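Local coordinates for Spermidine/putrescine ABC transporter, periplasmic binding protein (Treponema pallidum, PDB 2V84), which probably binds polyamines such as spermidine and putrescine in the periplasm as the receptor component of an ABC uptake system, at residues Y179-K184 against T321-V326. Sequence-based numbering, arbitrary orientation.
Sequences YNVNTK and TLKTDV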
# COMPACT_ATOMS: atom_id res chain seq x y z
N TYR A 179 -6.27 -18.15 -7.71
CA TYR A 179 -6.99 -17.24 -8.58
C TYR A 179 -6.36 -15.84 -8.60
O TYR A 179 -5.68 -15.44 -7.66
CB TYR A 179 -8.45 -17.16 -8.16
CG TYR A 179 -9.18 -18.49 -8.20
CD1 TYR A 179 -8.94 -19.42 -9.22
CD2 TYR A 179 -10.15 -18.80 -7.25
CE1 TYR A 179 -9.61 -20.63 -9.27
CE2 TYR A 179 -10.83 -20.01 -7.29
CZ TYR A 179 -10.56 -20.92 -8.31
OH TYR A 179 -11.24 -22.12 -8.38
N ASN A 180 -6.58 -15.11 -9.69
CA ASN A 180 -6.02 -13.77 -9.79
C ASN A 180 -6.62 -12.85 -8.73
O ASN A 180 -7.85 -12.80 -8.60
CB ASN A 180 -6.24 -13.19 -11.19
CG ASN A 180 -5.29 -12.06 -11.47
OD1 ASN A 180 -5.54 -10.91 -11.09
ND2 ASN A 180 -4.17 -12.37 -12.11
N VAL A 181 -5.78 -12.14 -7.98
CA VAL A 181 -6.29 -11.21 -6.97
C VAL A 181 -7.19 -10.13 -7.58
O VAL A 181 -7.88 -9.40 -6.87
CB VAL A 181 -5.18 -10.59 -6.02
CG1 VAL A 181 -4.17 -11.64 -5.58
CG2 VAL A 181 -4.48 -9.44 -6.65
N ASN A 182 -7.20 -10.06 -8.92
CA ASN A 182 -8.05 -9.11 -9.63
C ASN A 182 -9.11 -9.80 -10.49
O ASN A 182 -9.67 -9.17 -11.39
CB ASN A 182 -7.21 -8.20 -10.55
CG ASN A 182 -6.12 -7.48 -9.81
OD1 ASN A 182 -6.39 -6.77 -8.84
ND2 ASN A 182 -4.87 -7.67 -10.24
N THR A 183 -9.37 -11.07 -10.20
CA THR A 183 -10.29 -11.86 -11.01
C THR A 183 -11.66 -11.20 -11.17
O THR A 183 -12.11 -10.42 -10.32
CB THR A 183 -10.43 -13.32 -10.49
OG1 THR A 183 -10.94 -14.14 -11.55
CG2 THR A 183 -11.37 -13.40 -9.28
N LYS A 184 -12.29 -11.49 -12.30
CA LYS A 184 -13.60 -10.97 -12.61
C LYS A 184 -14.58 -12.13 -12.63
O LYS A 184 -15.80 -11.93 -12.78
CB LYS A 184 -13.56 -10.28 -13.97
CG LYS A 184 -12.84 -8.93 -13.93
CD LYS A 184 -11.84 -8.81 -15.07
CE LYS A 184 -11.14 -7.46 -15.02
NZ LYS A 184 -10.16 -7.31 -16.15
N THR A 321 0.97 -10.32 -6.92
CA THR A 321 0.16 -9.73 -7.98
C THR A 321 -0.28 -8.34 -7.60
O THR A 321 -0.90 -8.14 -6.57
CB THR A 321 -1.09 -10.60 -8.33
OG1 THR A 321 -0.66 -11.87 -8.85
CG2 THR A 321 -1.97 -9.95 -9.43
N LEU A 322 0.04 -7.38 -8.47
CA LEU A 322 -0.35 -5.98 -8.27
C LEU A 322 -1.87 -5.84 -8.32
O LEU A 322 -2.49 -6.29 -9.26
CB LEU A 322 0.29 -5.11 -9.37
CG LEU A 322 0.16 -3.60 -9.21
CD1 LEU A 322 1.04 -3.16 -8.04
CD2 LEU A 322 0.52 -2.82 -10.49
N LYS A 323 -2.45 -5.21 -7.29
CA LYS A 323 -3.90 -4.98 -7.27
C LYS A 323 -4.25 -3.94 -8.31
O LYS A 323 -3.62 -2.86 -8.39
CB LYS A 323 -4.35 -4.49 -5.89
CG LYS A 323 -4.26 -5.55 -4.78
CD LYS A 323 -4.61 -4.91 -3.43
CE LYS A 323 -3.55 -3.91 -3.00
NZ LYS A 323 -3.90 -3.24 -1.70
N THR A 324 -5.25 -4.25 -9.13
CA THR A 324 -5.59 -3.39 -10.24
C THR A 324 -7.06 -3.04 -10.20
O THR A 324 -7.83 -3.57 -9.39
CB THR A 324 -5.31 -4.07 -11.60
OG1 THR A 324 -6.17 -5.20 -11.73
CG2 THR A 324 -3.85 -4.52 -11.72
N ASP A 325 -7.46 -2.15 -11.08
CA ASP A 325 -8.85 -1.83 -11.27
C ASP A 325 -9.59 -3.00 -11.91
O ASP A 325 -9.28 -3.42 -13.03
CB ASP A 325 -8.99 -0.57 -12.11
CG ASP A 325 -10.40 -0.05 -12.11
OD1 ASP A 325 -11.03 -0.03 -11.04
OD2 ASP A 325 -10.87 0.33 -13.20
N VAL A 326 -10.58 -3.52 -11.18
CA VAL A 326 -11.41 -4.64 -11.66
C VAL A 326 -12.67 -4.23 -12.44
O VAL A 326 -13.40 -5.08 -12.97
CB VAL A 326 -11.78 -5.62 -10.52
CG1 VAL A 326 -10.52 -6.28 -9.99
CG2 VAL A 326 -12.54 -4.91 -9.39
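The carboxamide of Asn182 reaches across to the chain at Leu322-Thr324 and holds it with two nearly straight hydrogen bonds. ND2 donates to Leu322 O at 2.9 Å, with the acceptor lying almost in the amide plane, while OD1 takes the N-H of Thr324 at 2.8 Å from above its carbonyl plane, 47° out. Since each bond uses a different end of the amide, its rotation is fixed. Thr324 lies over one face of the same amide, its OG1 3.0 Å from Asn182 CG, but its approaches to OD1 and ND2 have poor angles and make no bond. Val326 CG1 packs against the Asn182 backbone, 3.3 Å from its O, and Val181 CG2 meets Thr321 CG2 at 3.8 Å. Asn182 itself is presented by a type I turn running from Asn180 to Thr183, closed by Thr183 N to Asn180 O. With CG anti to the backbone N (chi1 -160°), Asn180 points OD1 back toward Asn182 N in what fits an Asx turn, although the modelled place of that nitrogen is less certain.

The turn lies between helices 166-176 and 186-200, whereas Thr321 and Leu322 form a short edge strand parallel to 254-260, so the contact joins a helix connection to the sheet of one lobe of this periplasmic binding protein. Lys323 NZ forms salt bridges with Glu168 and with a bound MES, probably from the crystallisation liquor; Glu168 is a predicted spermidine-binding residue, consistent with a place beside the ligand cleft. Arg167, also in that predicted set, hydrogen-bonds to Val181 O and Thr324 O, tying both segments to helix 166-176.

Packing is thinner on the solvent side, where Asn180 OD1 comes only within 4.1 Å of Thr321 CG2. The exposed Lys184, its chain bent at chi2, merely skirts Val326 O, with CE 3.9 Å away.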